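Transcriptional regulator (Streptococcus pneumoniae, PDB 2GNP) probably controls transcription in response to a sugar or sugar phosphate, through a putative sugar-binding domain of Rossmann-like fold. Local coordinates at residues 68-73 / 97-102; 84-89 / 107-112. All coordinates share one frame; numbering follows the deposited sequence.

Both contacts bring parts of helix 102-113 or the loop leading into it against earlier elements of the same Rossmann-like domain, and their centres lie 12 Å apart. Along the chain the segments alternate: helix 67-75, strand 85-88, the 97-102 loop, then helix 102-113. Contact 1 sets the loop beside helix 67-75, where it is partly buried; contact 2 lays the following helix on strand 85-88, in the buried layer between helices and sheet. The two meet directly, V73 CG2 of the first lying 3.9 Å from M109 SE of the second, while K112 NZ makes a probable hydrogen bond to V73 O (3.0 Å). V73 thus ties helix 67-75 to helix 102-113 in the layer over strands 60-63 and 85-88 of the putative sugar-binding domain.

Contact 1: 68-73 / 97-102; sequences SLSNLV and HAKYHV
The loop that leads from strand 85-88 into helix 102-113 here meets helix 67-75, with S70 of the helix facing K99 and Y100 of a short 3-10 turn. S70 CB points into the turn and comes within 3.3 Å of Y100 CD1, an oblique and close approach to the phenol ring. S70 OG is anti to its own backbone nitrogen (chi1 177°), which swings it to K99, 3.3 Å from the K99 O and 3.7 Å from K99 CE. In this Rossmann-like alpha/beta domain such loops join a strand to the next helix; the 3-10 turn at 98-100 ends just before H101, the N-cap of helix 102-113. H97 CB lies over one face of the Y100 ring, displaced toward the rim and 3.8 Å above its plane. The K99 chain bends at chi2 and chi3 and runs alongside helix 67-75. K99 NZ donates a hydrogen bond to a water, 3.2 Å away; the same water donates to S70 O at 3.1 Å. The ammonium group also makes a salt bridge with D74, one turn further along helix 67-75, while L105 of helix 102-113 also touches S70.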
loop_
_atom_site.group_PDB
_atom_site.type_symbol
_atom_site.label_atom_id
_atom_site.label_comp_id
_atom_site.label_asym_id
_atom_site.label_seq_id
_atom_site.Cartn_x
_atom_site.Cartn_y
_atom_site.Cartn_z
ATOM N N SER A 68 -8.489 0.227 3.407
ATOM C CA SER A 68 -7.671 -0.036 4.592
ATOM C C SER A 68 -7.051 1.255 5.142
ATOM O O SER A 68 -7.045 1.493 6.352
ATOM C CB SER A 68 -6.530 -1.032 4.269
ATOM O OG SER A 68 -7.039 -2.367 4.118
ATOM N N LEU A 69 -6.630 2.124 4.228
ATOM C CA LEU A 69 -5.969 3.346 4.682
ATOM C C LEU A 69 -7.007 4.301 5.255
ATOM O O LEU A 69 -6.782 4.935 6.301
ATOM C CB LEU A 69 -5.177 3.981 3.538
ATOM C CG LEU A 69 -3.980 3.146 3.112
ATOM C CD1 LEU A 69 -3.016 4.008 2.292
ATOM C CD2 LEU A 69 -3.357 2.337 4.249
ATOM N N SER A 70 -8.133 4.424 4.558
ATOM C CA SER A 70 -9.195 5.325 5.041
ATOM C C SER A 70 -9.619 4.899 6.445
ATOM O O SER A 70 -9.791 5.715 7.350
ATOM C CB SER A 70 -10.363 5.334 4.077
ATOM O OG SER A 70 -11.411 6.166 4.597
ATOM N N ASN A 71 -9.756 3.594 6.631
ATOM C CA ASN A 71 -10.188 3.058 7.936
ATOM C C ASN A 71 -9.188 3.366 9.057
ATOM O O ASN A 71 -9.557 3.598 10.204
ATOM C CB ASN A 71 -10.452 1.553 7.803
ATOM C CG ASN A 71 -11.684 1.209 6.928
ATOM O OD1 ASN A 71 -12.568 2.064 6.619
ATOM N ND2 ASN A 71 -11.771 -0.059 6.561
ATOM N N LEU A 72 -7.877 3.367 8.747
ATOM C CA LEU A 72 -6.948 3.663 9.803
ATOM C C LEU A 72 -6.925 5.160 10.052
ATOM O O LEU A 72 -6.873 5.567 11.208
ATOM C CB LEU A 72 -5.566 3.054 9.511
ATOM C CG LEU A 72 -4.408 3.797 8.905
ATOM C CD1 LEU A 72 -3.895 4.985 9.784
ATOM C CD2 LEU A 72 -3.252 2.774 8.564
ATOM N N VAL A 73 -6.971 5.954 8.974
ATOM C CA VAL A 73 -6.970 7.409 9.114
ATOM C C VAL A 73 -8.148 7.879 10.002
ATOM O O VAL A 73 -8.006 8.759 10.850
ATOM C CB VAL A 73 -6.975 8.138 7.749
ATOM C CG1 VAL A 73 -7.110 9.648 8.003
ATOM C CG2 VAL A 73 -5.615 7.882 7.056
ATOM N N HIS A 97 -14.437 5.476 -3.716
ATOM C CA HIS A 97 -15.041 6.407 -2.769
ATOM C C HIS A 97 -14.137 7.611 -2.550
ATOM O O HIS A 97 -12.916 7.443 -2.364
ATOM C CB HIS A 97 -15.313 5.712 -1.433
ATOM C CG HIS A 97 -16.572 4.901 -1.419
ATOM N ND1 HIS A 97 -17.542 5.045 -0.446
ATOM C CD2 HIS A 97 -17.024 3.942 -2.266
ATOM C CE1 HIS A 97 -18.535 4.206 -0.697
ATOM N NE2 HIS A 97 -18.250 3.528 -1.797
ATOM N N ALA A 98 -14.724 8.817 -2.589
ATOM C CA ALA A 98 -13.954 10.043 -2.304
ATOM C C ALA A 98 -13.171 9.866 -1.014
ATOM O O ALA A 98 -12.075 10.402 -0.885
ATOM C CB ALA A 98 -14.860 11.278 -2.198
ATOM N N LYS A 99 -13.758 9.140 -0.062
ATOM C CA LYS A 99 -13.141 8.892 1.257
ATOM C C LYS A 99 -11.799 8.157 1.172
ATOM O O LYS A 99 -10.944 8.254 2.095
ATOM C CB LYS A 99 -14.082 8.050 2.115
ATOM C CG LYS A 99 -14.861 8.811 3.161
ATOM C CD LYS A 99 -13.956 9.406 4.229
ATOM C CE LYS A 99 -14.028 8.638 5.575
ATOM N NZ LYS A 99 -13.248 9.399 6.591
ATOM N N TYR A 100 -11.656 7.401 0.091
ATOM C CA TYR A 100 -10.535 6.487 -0.145
ATOM C C TYR A 100 -9.502 7.079 -1.100
ATOM O O TYR A 100 -8.460 6.452 -1.369
ATOM C CB TYR A 100 -11.068 5.173 -0.738
ATOM C CG TYR A 100 -12.028 4.387 0.180
ATOM C CD1 TYR A 100 -12.332 4.816 1.479
ATOM C CD2 TYR A 100 -12.623 3.201 -0.276
ATOM C CE1 TYR A 100 -13.212 4.077 2.318
ATOM C CE2 TYR A 100 -13.487 2.463 0.537
ATOM C CZ TYR A 100 -13.786 2.888 1.821
ATOM O OH TYR A 100 -14.659 2.121 2.595
ATOM N N HIS A 101 -9.778 8.290 -1.630
ATOM C CA HIS A 101 -8.906 8.897 -2.628
ATOM C C HIS A 101 -7.581 9.354 -1.943
ATOM O O HIS A 101 -7.647 9.900 -0.806
ATOM C CB HIS A 101 -9.577 10.142 -3.205
ATOM C CG HIS A 101 -8.767 10.799 -4.248
ATOM N ND1 HIS A 101 -8.937 10.548 -5.599
ATOM C CD2 HIS A 101 -7.713 11.635 -4.149
ATOM C CE1 HIS A 101 -8.049 11.251 -6.280
ATOM N NE2 HIS A 101 -7.278 11.898 -5.423
ATOM N N VAL A 102 -6.425 9.195 -2.623
ATOM C CA VAL A 102 -5.116 9.621 -1.955
ATOM C C VAL A 102 -5.183 11.075 -1.452
ATOM O O VAL A 102 -4.660 11.397 -0.373
ATOM C CB VAL A 102 -3.858 9.395 -2.841
ATOM C CG1 VAL A 102 -3.873 10.307 -4.097
ATOM C CG2 VAL A 102 -2.580 9.490 -2.058
HETATM O O HOH W 1 -10.137 8.584 6.350
#

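Contact 2: 84-89 / 107-112; sequences VHFYPL and YEMSRK
With CG anti to its carbonyl carbon (chi1 -72°), F86 sends its ring from the strand towards helix 102-113, and chi2 of 104° turns a face of that ring to M109. M109, a selenomethionine, has its CG placed likewise beside the backbone nitrogen, and its chain then bends at both chi2 and chi3, which folds the terminal methyl back to the phenyl ring. Two parts of the one side chain therefore touch F86. M109 CB sits over the ring face in a CH-pi contact, 4.0 Å from the F86 centroid and only 15° off the normal, while M109 CE closes on F86 CE2 at 3.7 Å. The M109 side chain runs roughly perpendicular to that of F86. Strand 85-88, helix 102-113 and strand 116-117 form a beta-alpha-beta unit, the repeating element of Rossmann-like folds, and this is where its helix lies against its first strand. The helix backbone is close as well: F86 CE1 is 3.9 Å from M109 O, and F86 CD1 lies 4.1 Å from S110 N, which approaches the ring obliquely. I106 and F113 of the same helix also touch F86, and I61 of the neighbouring strand 60-63 adds to the apolar surroundings, with F63 and I55 against M109. The longer polar side chains, R111 and K112, find partners away from F86. R111 NH1 pairs with E108 OE1 in a salt bridge at 3.6 Å, and K112 stretches out, nearly straight, to the carbonyl oxygens of V73 and I76 around the end of helix 67-75.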
loop_
_atom_site.group_PDB
_atom_site.type_symbol
_atom_site.label_atom_id
_atom_site.label_comp_id
_atom_site.label_asym_id
_atom_site.label_seq_id
_atom_site.Cartn_x
_atom_site.Cartn_y
_atom_site.Cartn_z
ATOM N N VAL A 84 6.165 18.219 9.432
ATOM C CA VAL A 84 5.825 16.929 8.773
ATOM C C VAL A 84 5.224 17.277 7.407
ATOM O O VAL A 84 4.489 18.289 7.280
ATOM C CB VAL A 84 4.813 16.105 9.584
ATOM C CG1 VAL A 84 4.374 14.818 8.858
ATOM C CG2 VAL A 84 5.446 15.698 10.943
ATOM N N HIS A 85 5.533 16.450 6.402
ATOM C CA HIS A 85 5.056 16.731 5.041
ATOM C C HIS A 85 4.438 15.441 4.504
ATOM O O HIS A 85 5.060 14.373 4.666
ATOM C CB HIS A 85 6.220 17.118 4.116
ATOM C CG HIS A 85 6.974 18.324 4.592
ATOM N ND1 HIS A 85 6.859 19.554 3.987
ATOM C CD2 HIS A 85 7.825 18.488 5.638
ATOM C CE1 HIS A 85 7.616 20.431 4.628
ATOM N NE2 HIS A 85 8.203 19.811 5.642
ATOM N N PHE A 86 3.256 15.526 3.877
ATOM C CA PHE A 86 2.557 14.343 3.323
ATOM C C PHE A 86 2.559 14.464 1.795
ATOM O O PHE A 86 2.311 15.546 1.272
ATOM C CB PHE A 86 1.082 14.371 3.814
ATOM C CG PHE A 86 0.968 14.031 5.296
ATOM C CD1 PHE A 86 0.739 15.038 6.252
ATOM C CD2 PHE A 86 1.217 12.733 5.732
ATOM C CE1 PHE A 86 0.760 14.707 7.603
ATOM C CE2 PHE A 86 1.129 12.369 7.078
ATOM C CZ PHE A 86 0.906 13.366 8.015
ATOM N N TYR A 87 2.768 13.326 1.127
ATOM C CA TYR A 87 2.925 13.242 -0.349
ATOM C C TYR A 87 2.065 12.058 -0.817
ATOM O O TYR A 87 1.807 11.126 -0.055
ATOM C CB TYR A 87 4.376 12.946 -0.741
ATOM C CG TYR A 87 5.331 13.996 -0.242
ATOM C CD1 TYR A 87 5.910 13.831 1.006
ATOM C CD2 TYR A 87 5.630 15.131 -1.004
ATOM C CE1 TYR A 87 6.800 14.813 1.529
ATOM C CE2 TYR A 87 6.525 16.108 -0.506
ATOM C CZ TYR A 87 7.072 15.913 0.777
ATOM O OH TYR A 87 7.932 16.877 1.281
ATOM N N PRO A 88 1.614 12.102 -2.095
ATOM C CA PRO A 88 0.963 10.942 -2.722
ATOM C C PRO A 88 2.024 10.031 -3.305
ATOM O O PRO A 88 2.996 10.520 -3.928
ATOM C CB PRO A 88 0.120 11.582 -3.869
ATOM C CG PRO A 88 0.955 12.860 -4.312
ATOM C CD PRO A 88 1.645 13.303 -2.925
ATOM N N LEU A 89 1.847 8.728 -3.105
ATOM C CA LEU A 89 2.709 7.714 -3.731
ATOM C C LEU A 89 2.170 7.362 -5.138
ATOM O O LEU A 89 2.933 6.898 -6.015
ATOM C CB LEU A 89 2.785 6.449 -2.912
ATOM C CG LEU A 89 3.469 6.671 -1.532
ATOM C CD1 LEU A 89 3.156 5.395 -0.744
ATOM C CD2 LEU A 89 4.994 6.928 -1.712
ATOM N N TYR A 107 -5.167 15.010 2.960
ATOM C CA TYR A 107 -5.848 16.116 3.676
ATOM C C TYR A 107 -6.225 15.746 5.127
ATOM O O TYR A 107 -5.926 16.518 6.098
ATOM C CB TYR A 107 -7.102 16.568 2.904
ATOM C CG TYR A 107 -7.757 17.699 3.666
ATOM C CD1 TYR A 107 -7.071 18.895 3.871
ATOM C CD2 TYR A 107 -9.033 17.551 4.216
ATOM C CE1 TYR A 107 -7.643 19.947 4.570
ATOM C CE2 TYR A 107 -9.632 18.600 4.929
ATOM C CZ TYR A 107 -8.918 19.779 5.114
ATOM O OH TYR A 107 -9.479 20.828 5.829
ATOM N N GLU A 108 -6.825 14.558 5.274
ATOM C CA GLU A 108 -7.274 14.122 6.617
ATOM C C GLU A 108 -6.083 13.975 7.560
ATOM O O GLU A 108 -6.160 14.337 8.761
ATOM C CB GLU A 108 -8.143 12.880 6.563
ATOM C CG GLU A 108 -9.456 13.148 5.824
ATOM C CD GLU A 108 -10.399 14.164 6.490
ATOM O OE1 GLU A 108 -10.200 14.606 7.657
ATOM O OE2 GLU A 108 -11.402 14.509 5.827
HETATM N N MSE A 109 -5.006 13.402 7.044
HETATM C CA MSE A 109 -3.788 13.242 7.872
HETATM C C MSE A 109 -3.215 14.626 8.221
HETATM O O MSE A 109 -2.736 14.854 9.343
HETATM C CB MSE A 109 -2.750 12.366 7.150
HETATM C CG MSE A 109 -3.159 10.911 7.053
HETATM SE SE MSE A 109 -2.995 10.081 8.886
HETATM C CE MSE A 109 -1.026 10.188 9.108
ATOM N N SER A 110 -3.254 15.556 7.251
ATOM C CA SER A 110 -2.774 16.912 7.486
ATOM C C SER A 110 -3.494 17.570 8.667
ATOM O O SER A 110 -2.834 18.320 9.429
ATOM C CB SER A 110 -2.868 17.797 6.211
ATOM O OG SER A 110 -4.187 18.300 6.057
ATOM N N ARG A 111 -4.800 17.292 8.819
ATOM C CA ARG A 111 -5.598 17.815 9.927
ATOM C C ARG A 111 -5.125 17.297 11.273
ATOM O O ARG A 111 -5.150 18.045 12.267
ATOM C CB ARG A 111 -7.084 17.511 9.725
ATOM C CG ARG A 111 -7.679 18.203 8.503
ATOM C CD ARG A 111 -9.180 17.903 8.450
ATOM N NE ARG A 111 -9.870 18.601 9.531
ATOM C CZ ARG A 111 -11.089 18.280 9.983
ATOM N NH1 ARG A 111 -11.748 17.233 9.482
ATOM N NH2 ARG A 111 -11.633 18.994 10.961
ATOM N N LYS A 112 -4.708 16.032 11.303
ATOM C CA LYS A 112 -4.385 15.388 12.568
ATOM C C LYS A 112 -2.937 15.616 12.974
ATOM O O LYS A 112 -2.613 15.560 14.145
ATOM C CB LYS A 112 -4.735 13.916 12.508
ATOM C CG LYS A 112 -6.248 13.754 12.641
ATOM C CD LYS A 112 -6.683 12.348 12.743
ATOM C CE LYS A 112 -8.165 12.216 13.162
ATOM N NZ LYS A 112 -8.537 10.804 12.915
#